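PDB 3U2R: regulatory protein MarR from Planctomyces limnophilus, which probably binds DNA through a winged helix-turn-helix domain and regulates transcription, as other members of the MarR family do. Local coordinates for residues 50-55 and 84-89; 89-94 and 113-118. One frame throughout, in Å; residues are numbered along the deposited sequence.

Contact 1. Residues 50-55 and 84-89; sequences NTLRLL and DRLDDR
Leu86 reaches from one helix to Leu52 and Thr51 on another. Its side chain sets out toward segment 50-55. Leu86 CB stays behind the contact, about 4.9 Å from Leu52 CD2. CG comes next and lies anti to the carbonyl carbon (chi1 -61°), which puts it beside the backbone N. The two methyls then part. CD1 does most of the touching. Leu86 CD1 lies 3.9 Å from Leu52 CD2 and 4.1 Å from Leu52 CG, so it meets the outer part of that side chain. At about a right angle to that direction, Leu86 CD1 comes 4.2 Å from Thr51 CG2, a looser touch. Leu86 CD2 stays back, 4.4 Å from Leu52 CD1 at its nearest. The two leucines cross obliquely, with no polar bond between the segments. The Thr51 hydroxyl does not take part; OG1 is hydrogen-bonded to the backbone oxygen of Gln47, one turn earlier.

All three residues are buried. Helix 78-88, which probably corresponds to the DNA-recognition helix of MarR relatives, is packed here against helix 46-58. Val92 of strand 92-97 touches both Leu52 and Leu86. Leu108 of strand 103-108 adds to the packing on Leu52, and Leu44 to that on Leu86.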
loop_
_atom_site.group_PDB
_atom_site.type_symbol
_atom_site.label_atom_id
_atom_site.label_comp_id
_atom_site.label_asym_id
_atom_site.label_seq_id
_atom_site.Cartn_x
_atom_site.Cartn_y
_atom_site.Cartn_z
ATOM N N ASN A 50 13.967 -8.262 -23.568
ATOM C CA ASN A 50 14.671 -9.324 -22.845
ATOM C C ASN A 50 15.806 -9.907 -23.711
ATOM O O ASN A 50 16.901 -10.068 -23.225
ATOM C CB ASN A 50 13.718 -10.408 -22.415
ATOM C CG ASN A 50 12.823 -10.005 -21.279
ATOM O OD1 ASN A 50 13.031 -9.009 -20.603
ATOM N ND2 ASN A 50 11.919 -10.866 -20.944
ATOM N N THR A 51 15.599 -10.036 -25.001
ATOM C CA THR A 51 16.670 -10.439 -25.945
ATOM C C THR A 51 17.755 -9.361 -26.017
ATOM O O THR A 51 18.945 -9.643 -25.858
ATOM C CB THR A 51 16.058 -10.702 -27.316
ATOM O OG1 THR A 51 15.043 -11.707 -27.193
ATOM C CG2 THR A 51 17.070 -11.132 -28.318
ATOM N N LEU A 52 17.364 -8.107 -26.209
ATOM C CA LEU A 52 18.371 -7.074 -26.269
ATOM C C LEU A 52 19.177 -7.003 -24.972
ATOM O O LEU A 52 20.379 -6.891 -25.055
ATOM C CB LEU A 52 17.734 -5.712 -26.576
ATOM C CG LEU A 52 17.049 -5.550 -27.968
ATOM C CD1 LEU A 52 16.248 -4.242 -28.060
ATOM C CD2 LEU A 52 18.079 -5.524 -29.128
ATOM N N ARG A 53 18.548 -7.108 -23.790
ATOM C CA ARG A 53 19.260 -7.066 -22.492
ATOM C C ARG A 53 20.219 -8.231 -22.343
ATOM O O ARG A 53 21.288 -8.092 -21.760
ATOM C CB ARG A 53 18.263 -7.110 -21.322
ATOM C CG ARG A 53 17.587 -5.792 -20.975
ATOM C CD ARG A 53 18.361 -5.038 -19.921
ATOM N NE ARG A 53 18.613 -5.810 -18.693
ATOM C CZ ARG A 53 17.753 -6.002 -17.690
ATOM N NH1 ARG A 53 16.534 -5.483 -17.739
ATOM N NH2 ARG A 53 18.109 -6.718 -16.632
ATOM N N LEU A 54 19.780 -9.397 -22.786
ATOM C CA LEU A 54 20.606 -10.613 -22.751
ATOM C C LEU A 54 21.821 -10.406 -23.682
ATOM O O LEU A 54 22.947 -10.719 -23.298
ATOM C CB LEU A 54 19.740 -11.806 -23.207
ATOM C CG LEU A 54 20.354 -13.184 -23.303
ATOM C CD1 LEU A 54 20.823 -13.688 -21.925
ATOM C CD2 LEU A 54 19.338 -14.165 -23.824
ATOM N N LEU A 55 21.616 -9.789 -24.862
ATOM C CA LEU A 55 22.757 -9.585 -25.741
ATOM C C LEU A 55 23.714 -8.518 -25.209
ATOM O O LEU A 55 24.905 -8.584 -25.510
ATOM C CB LEU A 55 22.337 -9.295 -27.199
ATOM C CG LEU A 55 21.560 -10.430 -27.852
ATOM C CD1 LEU A 55 21.156 -10.070 -29.255
ATOM C CD2 LEU A 55 22.336 -11.708 -27.836
ATOM N N ASP A 84 14.416 -11.284 -36.367
ATOM C CA ASP A 84 14.300 -10.725 -37.719
ATOM C C ASP A 84 13.899 -9.261 -37.632
ATOM O O ASP A 84 14.453 -8.444 -38.341
ATOM C CB ASP A 84 13.206 -11.459 -38.573
ATOM C CG ASP A 84 13.467 -12.851 -39.124
ATOM O OD1 ASP A 84 14.622 -13.345 -38.994
ATOM O OD2 ASP A 84 12.514 -13.443 -39.739
ATOM N N ARG A 85 12.886 -8.947 -36.799
ATOM C CA ARG A 85 12.426 -7.569 -36.606
ATOM C C ARG A 85 13.544 -6.721 -36.044
ATOM O O ARG A 85 13.778 -5.616 -36.537
ATOM C CB ARG A 85 11.204 -7.510 -35.665
ATOM C CG ARG A 85 9.921 -8.019 -36.327
ATOM C CD ARG A 85 8.729 -7.909 -35.390
ATOM N NE ARG A 85 8.592 -9.080 -34.521
ATOM C CZ ARG A 85 7.800 -9.150 -33.451
ATOM N NH1 ARG A 85 7.060 -8.101 -33.086
ATOM N NH2 ARG A 85 7.753 -10.262 -32.726
ATOM N N LEU A 86 14.258 -7.244 -35.027
ATOM C CA LEU A 86 15.409 -6.529 -34.443
ATOM C C LEU A 86 16.540 -6.329 -35.464
ATOM O O LEU A 86 17.145 -5.265 -35.483
ATOM C CB LEU A 86 15.970 -7.245 -33.208
ATOM C CG LEU A 86 15.008 -7.409 -32.050
ATOM C CD1 LEU A 86 15.718 -8.112 -30.923
ATOM C CD2 LEU A 86 14.423 -6.026 -31.649
ATOM N N ASP A 87 16.819 -7.316 -36.286
ATOM C CA ASP A 87 17.812 -7.211 -37.421
ATOM C C ASP A 87 17.363 -6.191 -38.443
ATOM O O ASP A 87 18.174 -5.359 -38.863
ATOM C CB ASP A 87 17.963 -8.547 -38.127
ATOM C CG ASP A 87 19.290 -8.724 -38.857
ATOM O OD1 ASP A 87 19.772 -7.762 -39.444
ATOM O OD2 ASP A 87 19.829 -9.841 -38.850
ATOM N N ASP A 88 16.059 -6.164 -38.798
ATOM C CA ASP A 88 15.625 -5.194 -39.806
ATOM C C ASP A 88 15.773 -3.786 -39.303
ATOM O O ASP A 88 16.030 -2.897 -40.086
ATOM C CB ASP A 88 14.168 -5.445 -40.230
ATOM C CG ASP A 88 13.979 -6.754 -40.966
ATOM O OD1 ASP A 88 14.963 -7.232 -41.612
ATOM O OD2 ASP A 88 12.866 -7.315 -40.892
ATOM N N ARG A 89 15.594 -3.585 -37.984
ATOM C CA ARG A 89 15.751 -2.283 -37.360
ATOM C C ARG A 89 17.247 -1.901 -37.121
ATOM O O ARG A 89 17.511 -0.821 -36.586
ATOM C CB ARG A 89 15.029 -2.249 -36.012
ATOM C CG ARG A 89 13.535 -2.631 -36.025
ATOM C CD ARG A 89 12.583 -1.477 -35.841
ATOM N NE ARG A 89 12.789 -0.677 -34.623
ATOM C CZ ARG A 89 12.170 -0.826 -33.453
ATOM N NH1 ARG A 89 11.300 -1.822 -33.266
ATOM N NH2 ARG A 89 12.417 0.014 -32.455
#

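Contact 2. Residues 89-94 and 113-118; sequences RGLVLR and LKLLKD
Leu115 and Leu91 make most of this contact, and Arg89 adds a little at one side. Leu115 points from its helix toward segment 89-94. Its CG is anti to the backbone N (chi1 176°), and methyl CD2 leads. That methyl meets both branches of Leu91. Leu115 CD2 is 3.7 Å from Leu91 CD1 and 4.0 Å from Leu91 CD2, so a single methyl of Leu115 sits against the forked end of Leu91. Leu91 brings its methyls there although its first bond does not aim at the helix. No hydrogen bond joins the two segments.

Leu91 belongs to the short link between helix 78-88 and strand 92-97. The helix ends in a Schellman motif at Gly90, which has positive phi (71°). In the winged helix fold this is where the chain passes from the probable recognition helix into the wing hairpin. Helix 110-148 follows the hairpin, and its early turns carry Leu115 back to this link. Phe42 and Leu44 also touch Leu115.

Arg89 is exposed, but its guanidinium is held. NH2 is hydrogen-bonded to Phe42 O and NH1 to Glu43 O. These two bonds restrict how the flat group can turn. Leu91 CD1 lies 4.1 Å above one face of the Arg89 guanidinium, offset toward its rim. Leu115 CD2 approaches the group obliquely, 4.5 Å from Arg89 NH2. One turn along the helix, Lys114 NZ forms a 2.8 Å salt bridge with Asp118 OD1, which offers its syn lone pair.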
loop_
_atom_site.group_PDB
_atom_site.type_symbol
_atom_site.label_atom_id
_atom_site.label_comp_id
_atom_site.label_asym_id
_atom_site.label_seq_id
_atom_site.Cartn_x
_atom_site.Cartn_y
_atom_site.Cartn_z
ATOM N N ARG A 89 15.594 -3.585 -37.984
ATOM C CA ARG A 89 15.751 -2.283 -37.360
ATOM C C ARG A 89 17.247 -1.901 -37.121
ATOM O O ARG A 89 17.511 -0.821 -36.586
ATOM C CB ARG A 89 15.029 -2.249 -36.012
ATOM C CG ARG A 89 13.535 -2.631 -36.025
ATOM C CD ARG A 89 12.583 -1.477 -35.841
ATOM N NE ARG A 89 12.789 -0.677 -34.623
ATOM C CZ ARG A 89 12.170 -0.826 -33.453
ATOM N NH1 ARG A 89 11.300 -1.822 -33.266
ATOM N NH2 ARG A 89 12.417 0.014 -32.455
ATOM N N GLY A 90 18.204 -2.753 -37.493
ATOM C CA GLY A 90 19.629 -2.468 -37.283
ATOM C C GLY A 90 19.988 -2.549 -35.802
ATOM O O GLY A 90 20.956 -1.963 -35.363
ATOM N N LEU A 91 19.173 -3.219 -34.976
ATOM C CA LEU A 91 19.432 -3.246 -33.527
ATOM C C LEU A 91 20.338 -4.415 -33.115
ATOM O O LEU A 91 20.904 -4.385 -32.012
ATOM C CB LEU A 91 18.106 -3.313 -32.748
ATOM C CG LEU A 91 17.189 -2.123 -32.927
ATOM C CD1 LEU A 91 15.897 -2.409 -32.247
ATOM C CD2 LEU A 91 17.792 -0.810 -32.367
ATOM N N VAL A 92 20.404 -5.457 -33.952
ATOM C CA VAL A 92 21.240 -6.637 -33.747
ATOM C C VAL A 92 21.928 -7.001 -35.052
ATOM O O VAL A 92 21.481 -6.563 -36.090
ATOM C CB VAL A 92 20.476 -7.824 -33.210
ATOM C CG1 VAL A 92 19.794 -7.485 -31.905
ATOM C CG2 VAL A 92 19.494 -8.370 -34.251
ATOM N N LEU A 93 23.044 -7.715 -34.982
ATOM C CA LEU A 93 23.797 -8.157 -36.162
ATOM C C LEU A 93 23.917 -9.687 -36.149
ATOM O O LEU A 93 24.415 -10.260 -35.195
ATOM C CB LEU A 93 25.168 -7.510 -36.195
ATOM C CG LEU A 93 25.985 -7.803 -37.454
ATOM C CD1 LEU A 93 25.364 -7.193 -38.665
ATOM C CD2 LEU A 93 27.346 -7.363 -37.311
ATOM N N ARG A 94 23.492 -10.333 -37.215
ATOM C CA ARG A 94 23.596 -11.787 -37.326
ATOM C C ARG A 94 24.873 -12.216 -37.992
ATOM O O ARG A 94 25.328 -11.601 -38.960
ATOM C CB ARG A 94 22.419 -12.353 -38.114
ATOM C CG ARG A 94 21.168 -12.458 -37.294
ATOM C CD ARG A 94 20.005 -12.902 -38.175
ATOM N NE ARG A 94 18.845 -13.357 -37.414
ATOM C CZ ARG A 94 17.576 -13.268 -37.805
ATOM N NH1 ARG A 94 16.605 -13.738 -37.036
ATOM N NH2 ARG A 94 17.266 -12.687 -38.962
ATOM N N LEU A 113 22.430 -0.837 -28.338
ATOM C CA LEU A 113 22.924 -0.337 -27.052
ATOM C C LEU A 113 22.243 1.020 -26.747
ATOM O O LEU A 113 21.770 1.261 -25.626
ATOM C CB LEU A 113 24.456 -0.158 -27.040
ATOM C CG LEU A 113 25.267 -1.454 -26.989
ATOM C CD1 LEU A 113 26.723 -1.182 -27.289
ATOM C CD2 LEU A 113 25.182 -2.105 -25.582
ATOM N N LYS A 114 22.206 1.897 -27.741
ATOM C CA LYS A 114 21.571 3.197 -27.565
ATOM C C LYS A 114 20.109 3.008 -27.196
ATOM O O LYS A 114 19.605 3.716 -26.318
ATOM C CB LYS A 114 21.696 4.032 -28.840
ATOM C CG LYS A 114 20.888 5.347 -28.890
ATOM C CD LYS A 114 21.704 6.545 -28.527
ATOM C CE LYS A 114 20.878 7.811 -28.609
ATOM N NZ LYS A 114 20.357 8.193 -27.274
ATOM N N LEU A 115 19.419 2.093 -27.862
ATOM C CA LEU A 115 18.006 1.911 -27.557
ATOM C C LEU A 115 17.820 1.473 -26.113
ATOM O O LEU A 115 16.957 1.996 -25.409
ATOM C CB LEU A 115 17.333 0.919 -28.524
ATOM C CG LEU A 115 15.892 0.601 -28.229
ATOM C CD1 LEU A 115 14.980 1.903 -28.294
ATOM C CD2 LEU A 115 15.418 -0.427 -29.176
ATOM N N LEU A 116 18.646 0.561 -25.647
ATOM C CA LEU A 116 18.580 0.125 -24.242
ATOM C C LEU A 116 18.920 1.299 -23.284
ATOM O O LEU A 116 18.247 1.434 -22.302
ATOM C CB LEU A 116 19.530 -1.055 -23.995
ATOM C CG LEU A 116 19.153 -2.375 -24.582
ATOM C CD1 LEU A 116 20.196 -3.397 -24.247
ATOM C CD2 LEU A 116 17.853 -2.848 -24.069
ATOM N N LYS A 117 19.854 2.201 -23.614
ATOM C CA LYS A 117 20.134 3.365 -22.742
ATOM C C LYS A 117 18.919 4.308 -22.713
ATOM O O LYS A 117 18.569 4.814 -21.638
ATOM C CB LYS A 117 21.404 4.133 -23.163
ATOM C CG LYS A 117 22.690 3.375 -22.866
ATOM C CD LYS A 117 23.963 4.212 -23.031
ATOM C CE LYS A 117 25.212 3.361 -23.295
ATOM N NZ LYS A 117 26.477 4.162 -23.299
ATOM N N ASP A 118 18.242 4.510 -23.868
ATOM C CA ASP A 118 17.025 5.334 -23.919
ATOM C C ASP A 118 15.848 4.710 -23.199
ATOM O O ASP A 118 14.901 5.419 -22.854
ATOM C CB ASP A 118 16.587 5.582 -25.357
ATOM C CG ASP A 118 17.535 6.433 -26.156
ATOM O OD1 ASP A 118 18.424 7.074 -25.537
ATOM O OD2 ASP A 118 17.417 6.437 -27.395
#

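In the fold
Contact 1 is core and contact 2 lies nearer the surface. Their centres are about 7 Å apart. The two share Arg89, the residue just after helix 78-88, which touches the partner segment only in contact 2. Contact 1 joins that helix to helix 46-58 through buried apolar groups. Contact 2 joins the link after it to helix 110-148. It is also mainly apolar, but a charged group borders it. Segments 84-89 and 89-94 are also tied to each other: Leu86 O and Leu91 N probably form a hydrogen bond at 2.9 Å, and Asp84 OD1 makes a salt bridge with Arg94 NH2 at 2.7 Å.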